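Local coordinates for protein amorpha-4,11-diene synthase (Artemisia annua, PDB 4GAX) that probably catalyses the metal-dependent cyclisation of farnesyl diphosphate to a sesquiterpene such as amorpha-4,11-diene, with release of diphosphate, at residues 286-291 / 307-312; 256-261 / 301-306; 263-268 / 354-359. All coordinates share one frame; numbering follows the deposited sequence.

Contact 1: residues 286-291 / 307-312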
loop_
_atom_site.group_PDB
_atom_site.type_symbol
_atom_site.label_atom_id
_atom_site.label_comp_id
_atom_site.label_asym_id
_atom_site.label_seq_id
_atom_site.Cartn_x
_atom_site.Cartn_y
_atom_site.Cartn_z
ATOM N N TYR A 286 -2.329 -11.544 -5.569
ATOM C CA TYR A 286 -2.892 -11.526 -4.217
ATOM C C TYR A 286 -2.082 -10.630 -3.264
ATOM O O TYR A 286 -2.655 -9.881 -2.475
ATOM C CB TYR A 286 -2.985 -12.950 -3.643
ATOM C CG TYR A 286 -3.508 -12.920 -2.233
ATOM C CD1 TYR A 286 -2.715 -13.298 -1.157
ATOM C CD2 TYR A 286 -4.788 -12.469 -1.975
ATOM C CE1 TYR A 286 -3.210 -13.230 0.162
ATOM C CE2 TYR A 286 -5.290 -12.394 -0.679
ATOM C CZ TYR A 286 -4.493 -12.778 0.386
ATOM O OH TYR A 286 -4.997 -12.692 1.671
ATOM N N PHE A 287 -0.752 -10.700 -3.354
ATOM C CA PHE A 287 0.113 -9.930 -2.456
ATOM C C PHE A 287 -0.124 -8.445 -2.663
ATOM O O PHE A 287 -0.170 -7.667 -1.714
ATOM C CB PHE A 287 1.598 -10.287 -2.672
ATOM C CG PHE A 287 2.508 -9.781 -1.580
ATOM C CD1 PHE A 287 2.463 -10.341 -0.308
ATOM C CD2 PHE A 287 3.404 -8.747 -1.824
ATOM C CE1 PHE A 287 3.294 -9.868 0.716
ATOM C CE2 PHE A 287 4.243 -8.275 -0.809
ATOM C CZ PHE A 287 4.185 -8.832 0.461
ATOM N N TRP A 288 -0.305 -8.059 -3.915
ATOM C CA TRP A 288 -0.641 -6.682 -4.244
ATOM C C TRP A 288 -2.014 -6.304 -3.665
ATOM O O TRP A 288 -2.177 -5.227 -3.049
ATOM C CB TRP A 288 -0.610 -6.554 -5.764
ATOM C CG TRP A 288 -0.616 -5.186 -6.326
ATOM C CD1 TRP A 288 -1.031 -4.037 -5.722
ATOM C CD2 TRP A 288 -0.188 -4.821 -7.641
ATOM N NE1 TRP A 288 -0.888 -2.974 -6.587
ATOM C CE2 TRP A 288 -0.371 -3.433 -7.772
ATOM C CE3 TRP A 288 0.329 -5.536 -8.724
ATOM C CZ2 TRP A 288 -0.042 -2.738 -8.942
ATOM C CZ3 TRP A 288 0.660 -4.840 -9.894
ATOM C CH2 TRP A 288 0.464 -3.457 -9.989
ATOM N N ALA A 289 -3.004 -7.182 -3.841
ATOM C CA ALA A 289 -4.334 -6.913 -3.282
ATOM C C ALA A 289 -4.246 -6.828 -1.756
ATOM O O ALA A 289 -4.919 -5.996 -1.110
ATOM C CB ALA A 289 -5.320 -7.997 -3.690
ATOM N N LEU A 290 -3.398 -7.684 -1.185
ATOM C CA LEU A 290 -3.223 -7.757 0.262
ATOM C C LEU A 290 -2.694 -6.441 0.824
ATOM O O LEU A 290 -2.915 -6.120 1.994
ATOM C CB LEU A 290 -2.268 -8.901 0.608
ATOM C CG LEU A 290 -2.016 -9.159 2.096
ATOM C CD1 LEU A 290 -3.336 -9.337 2.866
ATOM C CD2 LEU A 290 -1.115 -10.375 2.271
ATOM N N ALA A 291 -2.012 -5.672 -0.020
ATOM C CA ALA A 291 -1.480 -4.371 0.396
ATOM C C ALA A 291 -2.546 -3.305 0.575
ATOM O O ALA A 291 -2.427 -2.435 1.452
ATOM C CB ALA A 291 -0.416 -3.888 -0.593
ATOM N N LYS A 307 -8.387 -10.787 -8.289
ATOM C CA LYS A 307 -8.872 -11.242 -9.597
ATOM C C LYS A 307 -8.717 -10.167 -10.663
ATOM O O LYS A 307 -8.283 -10.451 -11.778
ATOM C CB LYS A 307 -10.333 -11.677 -9.504
ATOM C CG LYS A 307 -10.523 -12.902 -8.597
ATOM C CD LYS A 307 -12.013 -13.240 -8.428
ATOM C CE LYS A 307 -12.202 -14.529 -7.608
ATOM N NZ LYS A 307 -13.663 -14.869 -7.465
ATOM N N VAL A 308 -9.073 -8.932 -10.325
ATOM C CA VAL A 308 -8.959 -7.840 -11.282
ATOM C C VAL A 308 -7.496 -7.604 -11.651
ATOM O O VAL A 308 -7.173 -7.386 -12.821
ATOM C CB VAL A 308 -9.615 -6.541 -10.750
ATOM C CG1 VAL A 308 -9.325 -5.375 -11.661
ATOM C CG2 VAL A 308 -11.129 -6.736 -10.621
ATOM N N ILE A 309 -6.604 -7.677 -10.666
ATOM C CA ILE A 309 -5.170 -7.552 -10.963
ATOM C C ILE A 309 -4.676 -8.687 -11.878
ATOM O O ILE A 309 -3.863 -8.463 -12.797
ATOM C CB ILE A 309 -4.330 -7.436 -9.664
ATOM C CG1 ILE A 309 -4.695 -6.138 -8.947
ATOM C CG2 ILE A 309 -2.830 -7.478 -9.970
ATOM C CD1 ILE A 309 -4.159 -6.024 -7.509
ATOM N N ALA A 310 -5.182 -9.902 -11.662
ATOM C CA ALA A 310 -4.843 -11.007 -12.557
ATOM C C ALA A 310 -5.357 -10.723 -13.965
ATOM O O ALA A 310 -4.692 -11.045 -14.950
ATOM C CB ALA A 310 -5.409 -12.320 -12.037
ATOM N N LEU A 311 -6.531 -10.096 -14.066
ATOM C CA LEU A 311 -7.112 -9.785 -15.387
ATOM C C LEU A 311 -6.346 -8.679 -16.113
ATOM O O LEU A 311 -6.170 -8.725 -17.337
ATOM C CB LEU A 311 -8.574 -9.380 -15.242
ATOM C CG LEU A 311 -9.578 -10.498 -14.974
ATOM C CD1 LEU A 311 -10.930 -9.840 -14.675
ATOM C CD2 LEU A 311 -9.673 -11.407 -16.208
ATOM N N VAL A 312 -5.900 -7.691 -15.341
ATOM C CA VAL A 312 -5.083 -6.593 -15.842
ATOM C C VAL A 312 -3.758 -7.122 -16.379
ATOM O O VAL A 312 -3.293 -6.723 -17.446
ATOM C CB VAL A 312 -4.791 -5.583 -14.704
ATOM C CG1 VAL A 312 -3.662 -4.644 -15.092
ATOM C CG2 VAL A 312 -6.045 -4.818 -14.357
#
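Ile309 lays its terminal methyl over one face of the Trp288 indole. CD1 of Ile309 comes within 3.8 Å of CG of Trp288 and sits 4.1 Å from the centroid of the five-membered ring, 21° off its normal, as expected of a CH-pi contact. The methyl lies over the part of the indole nearest its stem, while the other arm of the isoleucine serves the benzo ring: CG2 of Ile309 approaches CE3 of Trp288 at 3.9 Å. CG1 of Ile309 stands anti to the carbonyl carbon (chi1 -65°) and the chain continues almost fully extended, which carries CD1 on to the backbone of the other helix, 4.0 Å from Ala289 N. The small side chain of Ala289 borders the same methyl, and the CA atoms of Ala289 and Ile309 are 7.8 Å apart. No hydrogen bond joins the segments. In related plant sesquiterpene synthases the corresponding tryptophan lines the active-site pocket, so the isoleucine probably backs a pocket wall here. Leu422 of helix 419-429 touches both Trp288 and Ile309, whereas Tyr286 leans on helix 238-269 and Phe287 on helix 547-557.

Contact 2: residues 256-261 / 301-306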
loop_
_atom_site.group_PDB
_atom_site.type_symbol
_atom_site.label_atom_id
_atom_site.label_comp_id
_atom_site.label_asym_id
_atom_site.label_seq_id
_atom_site.Cartn_x
_atom_site.Cartn_y
_atom_site.Cartn_z
ATOM N N ARG A 256 -4.514 -17.007 4.195
ATOM C CA ARG A 256 -4.220 -18.263 3.536
ATOM C C ARG A 256 -5.472 -18.876 2.913
ATOM O O ARG A 256 -5.390 -19.501 1.845
ATOM C CB ARG A 256 -3.541 -19.242 4.500
ATOM C CG ARG A 256 -2.079 -18.914 4.747
ATOM C CD ARG A 256 -1.225 -19.216 3.519
ATOM N NE ARG A 256 -1.149 -20.655 3.258
ATOM C CZ ARG A 256 -0.168 -21.455 3.677
ATOM N NH1 ARG A 256 0.847 -20.969 4.378
ATOM N NH2 ARG A 256 -0.202 -22.751 3.379
ATOM N N GLU A 257 -6.617 -18.715 3.574
ATOM C CA GLU A 257 -7.898 -19.186 3.009
ATOM C C GLU A 257 -8.245 -18.445 1.712
ATOM O O GLU A 257 -8.693 -19.056 0.736
ATOM C CB GLU A 257 -9.052 -19.014 4.019
ATOM C CG GLU A 257 -8.913 -19.847 5.298
ATOM C CD GLU A 257 -10.113 -19.693 6.245
ATOM O OE1 GLU A 257 -10.732 -18.603 6.265
ATOM O OE2 GLU A 257 -10.444 -20.664 6.965
ATOM N N GLU A 258 -8.060 -17.123 1.722
ATOM C CA GLU A 258 -8.302 -16.285 0.543
ATOM C C GLU A 258 -7.408 -16.685 -0.628
ATOM O O GLU A 258 -7.865 -16.793 -1.769
ATOM C CB GLU A 258 -8.065 -14.808 0.896
ATOM C CG GLU A 258 -8.978 -14.305 2.004
ATOM C CD GLU A 258 -8.564 -12.944 2.551
ATOM O OE1 GLU A 258 -7.500 -12.418 2.132
ATOM O OE2 GLU A 258 -9.304 -12.389 3.410
ATOM N N LEU A 259 -6.123 -16.902 -0.345
ATOM C CA LEU A 259 -5.174 -17.271 -1.380
ATOM C C LEU A 259 -5.458 -18.676 -1.895
ATOM O O LEU A 259 -5.225 -18.975 -3.070
ATOM C CB LEU A 259 -3.747 -17.176 -0.843
ATOM C CG LEU A 259 -2.628 -17.540 -1.825
ATOM C CD1 LEU A 259 -2.755 -16.775 -3.138
ATOM C CD2 LEU A 259 -1.270 -17.248 -1.187
ATOM N N SER A 260 -5.945 -19.547 -1.013
ATOM C CA SER A 260 -6.403 -20.870 -1.439
ATOM C C SER A 260 -7.578 -20.783 -2.431
ATOM O O SER A 260 -7.613 -21.494 -3.451
ATOM C CB SER A 260 -6.810 -21.705 -0.222
ATOM O OG SER A 260 -7.423 -22.917 -0.625
ATOM N N GLN A 261 -8.551 -19.935 -2.115
ATOM C CA GLN A 261 -9.694 -19.726 -2.996
ATOM C C GLN A 261 -9.237 -19.112 -4.321
ATOM O O GLN A 261 -9.668 -19.524 -5.387
ATOM C CB GLN A 261 -10.730 -18.827 -2.311
ATOM C CG GLN A 261 -11.318 -19.448 -1.054
ATOM C CD GLN A 261 -12.101 -18.458 -0.207
ATOM O OE1 GLN A 261 -12.057 -18.505 1.024
ATOM N NE2 GLN A 261 -12.829 -17.564 -0.862
ATOM N N ALA A 301 -13.246 -7.812 -0.595
ATOM C CA ALA A 301 -12.593 -6.797 -1.422
ATOM C C ALA A 301 -11.226 -7.249 -1.902
ATOM O O ALA A 301 -10.889 -7.030 -3.064
ATOM C CB ALA A 301 -12.488 -5.463 -0.675
ATOM N N ARG A 302 -10.437 -7.884 -1.025
ATOM C CA ARG A 302 -9.128 -8.395 -1.433
ATOM C C ARG A 302 -9.221 -9.451 -2.529
ATOM O O ARG A 302 -8.421 -9.469 -3.484
ATOM C CB ARG A 302 -8.383 -9.015 -0.232
ATOM C CG ARG A 302 -7.705 -8.017 0.682
ATOM C CD ARG A 302 -6.745 -8.746 1.623
ATOM N NE ARG A 302 -7.468 -9.592 2.573
ATOM C CZ ARG A 302 -8.090 -9.128 3.653
ATOM N NH1 ARG A 302 -8.092 -7.817 3.908
ATOM N NH2 ARG A 302 -8.714 -9.974 4.477
ATOM N N ILE A 303 -10.171 -10.367 -2.374
ATOM C CA ILE A 303 -10.292 -11.461 -3.341
ATOM C C ILE A 303 -10.672 -10.909 -4.709
ATOM O O ILE A 303 -10.089 -11.291 -5.723
ATOM C CB ILE A 303 -11.301 -12.525 -2.868
ATOM C CG1 ILE A 303 -10.691 -13.310 -1.697
ATOM C CG2 ILE A 303 -11.672 -13.471 -4.015
ATOM C CD1 ILE A 303 -11.683 -14.226 -0.976
ATOM N N PHE A 304 -11.619 -9.975 -4.741
ATOM C CA PHE A 304 -12.047 -9.391 -6.015
ATOM C C PHE A 304 -10.900 -8.594 -6.652
ATOM O O PHE A 304 -10.674 -8.668 -7.858
ATOM C CB PHE A 304 -13.262 -8.476 -5.820
ATOM C CG PHE A 304 -13.782 -7.912 -7.101
ATOM C CD1 PHE A 304 -14.250 -8.760 -8.095
ATOM C CD2 PHE A 304 -13.746 -6.545 -7.346
ATOM C CE1 PHE A 304 -14.712 -8.256 -9.320
ATOM C CE2 PHE A 304 -14.203 -6.026 -8.566
ATOM C CZ PHE A 304 -14.698 -6.889 -9.553
ATOM N N LEU A 305 -10.191 -7.824 -5.835
ATOM C CA LEU A 305 -9.105 -6.992 -6.325
ATOM C C LEU A 305 -8.007 -7.866 -6.906
ATOM O O LEU A 305 -7.450 -7.561 -7.963
ATOM C CB LEU A 305 -8.567 -6.100 -5.203
ATOM C CG LEU A 305 -7.330 -5.227 -5.489
ATOM C CD1 LEU A 305 -7.577 -4.243 -6.625
ATOM C CD2 LEU A 305 -6.943 -4.447 -4.193
ATOM N N ALA A 306 -7.721 -8.976 -6.240
ATOM C CA ALA A 306 -6.714 -9.897 -6.744
ATOM C C ALA A 306 -7.114 -10.425 -8.123
ATOM O O ALA A 306 -6.275 -10.506 -9.024
ATOM C CB ALA A 306 -6.517 -11.058 -5.761
#
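Glu258 OE2 accepts a 2.7 Å hydrogen bond from Arg302 NH2 through its syn lone pair and is also bound by the hydroxyl of Ser299. Its sister oxygen is equally engaged: Arg302 NE reaches Glu258 OE1 at 2.9 Å, with an almost straight N-H...O angle of 178°, and Tyr286 OH is the second partner of OE1. Arg302 thus grips the carboxylate side-on, one nitrogen to each oxygen. The pairing is not quite coplanar, since the carboxylate and guanidinium planes are 30° apart; OE1 lies in the guanidinium plane, and OE2 is tilted out of it. A bend in the arginine chain at chi3 (-68°) turns NE and NH2 toward the glutamate. Its remaining nitrogen, NH1, is bonded to the backbone oxygens of Arg293 and Glu295, so the group is fixed from two sides.

Beside the ion pair lie van der Waals contacts. Ile303 crosses the aliphatic stem of Glu258 at a slant, with CG1 4.0 Å from Glu258 CB, and its CD1 methyl touches a polar atom without a bond, 3.5 Å from Gln261 NE2, the two side chains crossing at about a right angle. The axes of segments 256-261 and 301-306 come within 10.3 Å.

The salt bridge joins helix 238-269 to helix 299-322. Both charged residues are buried, while the Gln261 side of the contact reaches the surface. With four bonds converging on its two oxygens and a guanidinium alongside, Glu258 is probably ionised, and the mutual neutralisation of the two charges would make their burial tolerable.

Contact 3: residues 263-268 / 354-359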
loop_
_atom_site.group_PDB
_atom_site.type_symbol
_atom_site.label_atom_id
_atom_site.label_comp_id
_atom_site.label_asym_id
_atom_site.label_seq_id
_atom_site.Cartn_x
_atom_site.Cartn_y
_atom_site.Cartn_z
ATOM N N SER A 263 -6.258 -19.392 -5.609
ATOM C CA SER A 263 -5.423 -20.378 -6.279
ATOM C C SER A 263 -6.284 -21.349 -7.057
ATOM O O SER A 263 -5.918 -21.740 -8.168
ATOM C CB SER A 263 -4.518 -21.119 -5.284
ATOM O OG SER A 263 -3.639 -20.204 -4.652
ATOM N N LYS A 264 -7.426 -21.735 -6.485
ATOM C CA LYS A 264 -8.330 -22.679 -7.165
ATOM C C LYS A 264 -8.957 -22.045 -8.399
ATOM O O LYS A 264 -8.997 -22.653 -9.469
ATOM C CB LYS A 264 -9.431 -23.178 -6.223
ATOM C CG LYS A 264 -9.033 -24.403 -5.430
ATOM C CD LYS A 264 -9.809 -24.506 -4.128
ATOM C CE LYS A 264 -9.021 -25.299 -3.098
ATOM N NZ LYS A 264 -9.777 -25.469 -1.828
ATOM N N TRP A 265 -9.466 -20.830 -8.219
ATOM C CA TRP A 265 -9.994 -20.014 -9.310
ATOM C C TRP A 265 -8.993 -19.887 -10.456
ATOM O O TRP A 265 -9.339 -20.103 -11.626
ATOM C CB TRP A 265 -10.319 -18.628 -8.765
ATOM C CG TRP A 265 -10.796 -17.603 -9.772
ATOM C CD1 TRP A 265 -12.077 -17.445 -10.250
ATOM C CD2 TRP A 265 -10.016 -16.546 -10.361
ATOM N NE1 TRP A 265 -12.129 -16.376 -11.120
ATOM C CE2 TRP A 265 -10.881 -15.806 -11.202
ATOM C CE3 TRP A 265 -8.667 -16.165 -10.267
ATOM C CZ2 TRP A 265 -10.442 -14.697 -11.936
ATOM C CZ3 TRP A 265 -8.230 -15.070 -10.995
ATOM C CH2 TRP A 265 -9.114 -14.344 -11.818
ATOM N N TRP A 266 -7.752 -19.539 -10.114
ATOM C CA TRP A 266 -6.701 -19.346 -11.115
ATOM C C TRP A 266 -6.346 -20.653 -11.811
ATOM O O TRP A 266 -6.170 -20.699 -13.035
ATOM C CB TRP A 266 -5.440 -18.725 -10.470
ATOM C CG TRP A 266 -4.376 -18.387 -11.478
ATOM C CD1 TRP A 266 -3.120 -18.924 -11.568
ATOM C CD2 TRP A 266 -4.494 -17.461 -12.571
ATOM N NE1 TRP A 266 -2.442 -18.372 -12.636
ATOM C CE2 TRP A 266 -3.267 -17.477 -13.269
ATOM C CE3 TRP A 266 -5.522 -16.624 -13.029
ATOM C CZ2 TRP A 266 -3.036 -16.677 -14.395
ATOM C CZ3 TRP A 266 -5.291 -15.828 -14.137
ATOM C CH2 TRP A 266 -4.055 -15.859 -14.811
ATOM N N LYS A 267 -6.223 -21.718 -11.027
ATOM C CA LYS A 267 -5.888 -23.017 -11.585
ATOM C C LYS A 267 -6.968 -23.497 -12.553
ATOM O O LYS A 267 -6.676 -24.192 -13.526
ATOM C CB LYS A 267 -5.692 -24.051 -10.475
ATOM C CG LYS A 267 -5.470 -25.475 -11.005
ATOM C CD LYS A 267 -5.392 -26.486 -9.868
ATOM C CE LYS A 267 -5.327 -27.918 -10.402
ATOM N NZ LYS A 267 -4.174 -28.098 -11.321
ATOM N N ALA A 268 -8.219 -23.121 -12.296
ATOM C CA ALA A 268 -9.305 -23.529 -13.185
ATOM C C ALA A 268 -9.128 -22.891 -14.549
ATOM O O ALA A 268 -9.427 -23.500 -15.580
ATOM C CB ALA A 268 -10.643 -23.123 -12.594
ATOM N N TYR A 354 -11.614 -13.130 -22.541
ATOM C CA TYR A 354 -12.844 -12.356 -22.554
ATOM C C TYR A 354 -13.865 -13.036 -21.660
ATOM O O TYR A 354 -14.574 -12.375 -20.905
ATOM C CB TYR A 354 -13.399 -12.189 -23.973
ATOM C CG TYR A 354 -14.471 -11.118 -24.064
ATOM C CD1 TYR A 354 -14.133 -9.766 -24.060
ATOM C CD2 TYR A 354 -15.820 -11.455 -24.143
ATOM C CE1 TYR A 354 -15.106 -8.782 -24.139
ATOM C CE2 TYR A 354 -16.803 -10.477 -24.227
ATOM C CZ TYR A 354 -16.442 -9.144 -24.224
ATOM O OH TYR A 354 -17.416 -8.173 -24.296
ATOM N N LYS A 355 -13.920 -14.361 -21.747
ATOM C CA LYS A 355 -14.811 -15.170 -20.907
ATOM C C LYS A 355 -14.502 -15.051 -19.417
ATOM O O LYS A 355 -15.412 -14.857 -18.597
ATOM C CB LYS A 355 -14.716 -16.639 -21.331
ATOM C CG LYS A 355 -15.547 -17.601 -20.483
ATOM C CD LYS A 355 -17.047 -17.332 -20.606
ATOM C CE LYS A 355 -17.860 -18.405 -19.859
ATOM N NZ LYS A 355 -19.155 -17.867 -19.349
ATOM N N LEU A 356 -13.228 -15.183 -19.052
ATOM C CA LEU A 356 -12.834 -15.031 -17.646
ATOM C C LEU A 356 -13.189 -13.643 -17.146
ATOM O O LEU A 356 -13.708 -13.482 -16.034
ATOM C CB LEU A 356 -11.328 -15.262 -17.468
ATOM C CG LEU A 356 -10.838 -15.295 -16.013
ATOM C CD1 LEU A 356 -11.254 -16.603 -15.344
ATOM C CD2 LEU A 356 -9.319 -15.119 -15.950
ATOM N N PHE A 357 -12.892 -12.642 -17.969
ATOM C CA PHE A 357 -13.186 -11.244 -17.645
ATOM C C PHE A 357 -14.695 -11.031 -17.448
ATOM O O PHE A 357 -15.121 -10.469 -16.444
ATOM C CB PHE A 357 -12.661 -10.367 -18.785
ATOM C CG PHE A 357 -12.956 -8.900 -18.637
ATOM C CD1 PHE A 357 -12.012 -8.039 -18.104
ATOM C CD2 PHE A 357 -14.153 -8.366 -19.091
ATOM C CE1 PHE A 357 -12.272 -6.680 -18.002
ATOM C CE2 PHE A 357 -14.411 -7.008 -18.976
ATOM C CZ PHE A 357 -13.476 -6.170 -18.429
ATOM N N MET A 358 -15.501 -11.475 -18.410
ATOM C CA MET A 358 -16.936 -11.246 -18.346
ATOM C C MET A 358 -17.567 -11.979 -17.162
ATOM O O MET A 358 -18.417 -11.413 -16.480
ATOM C CB MET A 358 -17.622 -11.641 -19.665
ATOM C CG MET A 358 -17.473 -10.592 -20.763
ATOM S SD MET A 358 -18.321 -9.050 -20.357
ATOM C CE MET A 358 -17.060 -7.857 -20.679
ATOM N N ASP A 359 -17.138 -13.220 -16.921
ATOM C CA ASP A 359 -17.627 -14.014 -15.785
ATOM C C ASP A 359 -17.270 -13.350 -14.469
ATOM O O ASP A 359 -18.037 -13.387 -13.503
ATOM C CB ASP A 359 -17.003 -15.416 -15.779
ATOM C CG ASP A 359 -17.651 -16.365 -16.786
ATOM O OD1 ASP A 359 -18.640 -15.983 -17.452
ATOM O OD2 ASP A 359 -17.169 -17.513 -16.900
#
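Leu356 and Trp265 each hold CG anti to the backbone N (chi1 -173° and 176°), and from opposite directions their side chains extend into the gap between the segments. That gap is wide: the nearest CA atoms, CA of Trp266 and CA of Leu356, are 9.9 Å apart. The bond leaving the Trp265 backbone runs past the other helix, but the long indole brings the end of its benzo ring inward, so CZ2 of Trp265 meets CD1 of Leu356 at 4.0 Å and lies almost as close to CG, 4.1 Å away. Trp266 starts out pointing away; even so, its ring end comes back to the leucine, where CZ3 of Trp266 stands 4.5 Å from CD2 of Leu356. CG and both methyls of Leu356 thus gather round CZ2 of Trp265, and CD2 alone also makes this looser touch on Trp266. The contact is wholly apolar. The polar edge of Trp266 is spent elsewhere, NE1 being hydrogen-bonded to Asp280 OD1. Helix 299-322 completes the junction: its Leu314 touches both Trp266 and Leu356, Leu311 packs on Leu356, and Lys307 makes a cation-pi contact with Trp265. Ile282, on helix 282-292, touches both tryptophans. The contact therefore joins the C-terminal end of helix 238-269 to helix 351-370 beside helix 299-322.

In the fold
Helix 299-322 ties the three sites together. Contacts 1 and 2 both use it, with centres about 9 Å apart, and they are joined by a probable hydrogen bond, Tyr286 OH lying 2.6 Å from Glu258 OE1. Contact 3, its centre about 13 Å from each of the others, shares helix 238-269 with contact 2 and touches contact 1 through Lys307 CB, 3.7 Å from Trp265 CH2, and through Leu311 CD2, 3.7 Å from Leu356 CD2. Toward its C-terminal end helix 299-322 carries the aspartate-rich DDXXD sequence, which in this family binds the magnesium ions of catalysis. Contact 1 is probably nearest the pocket; contact 2 packs the same helix against helix 238-269, which contact 3 joins to helix 351-370 alongside.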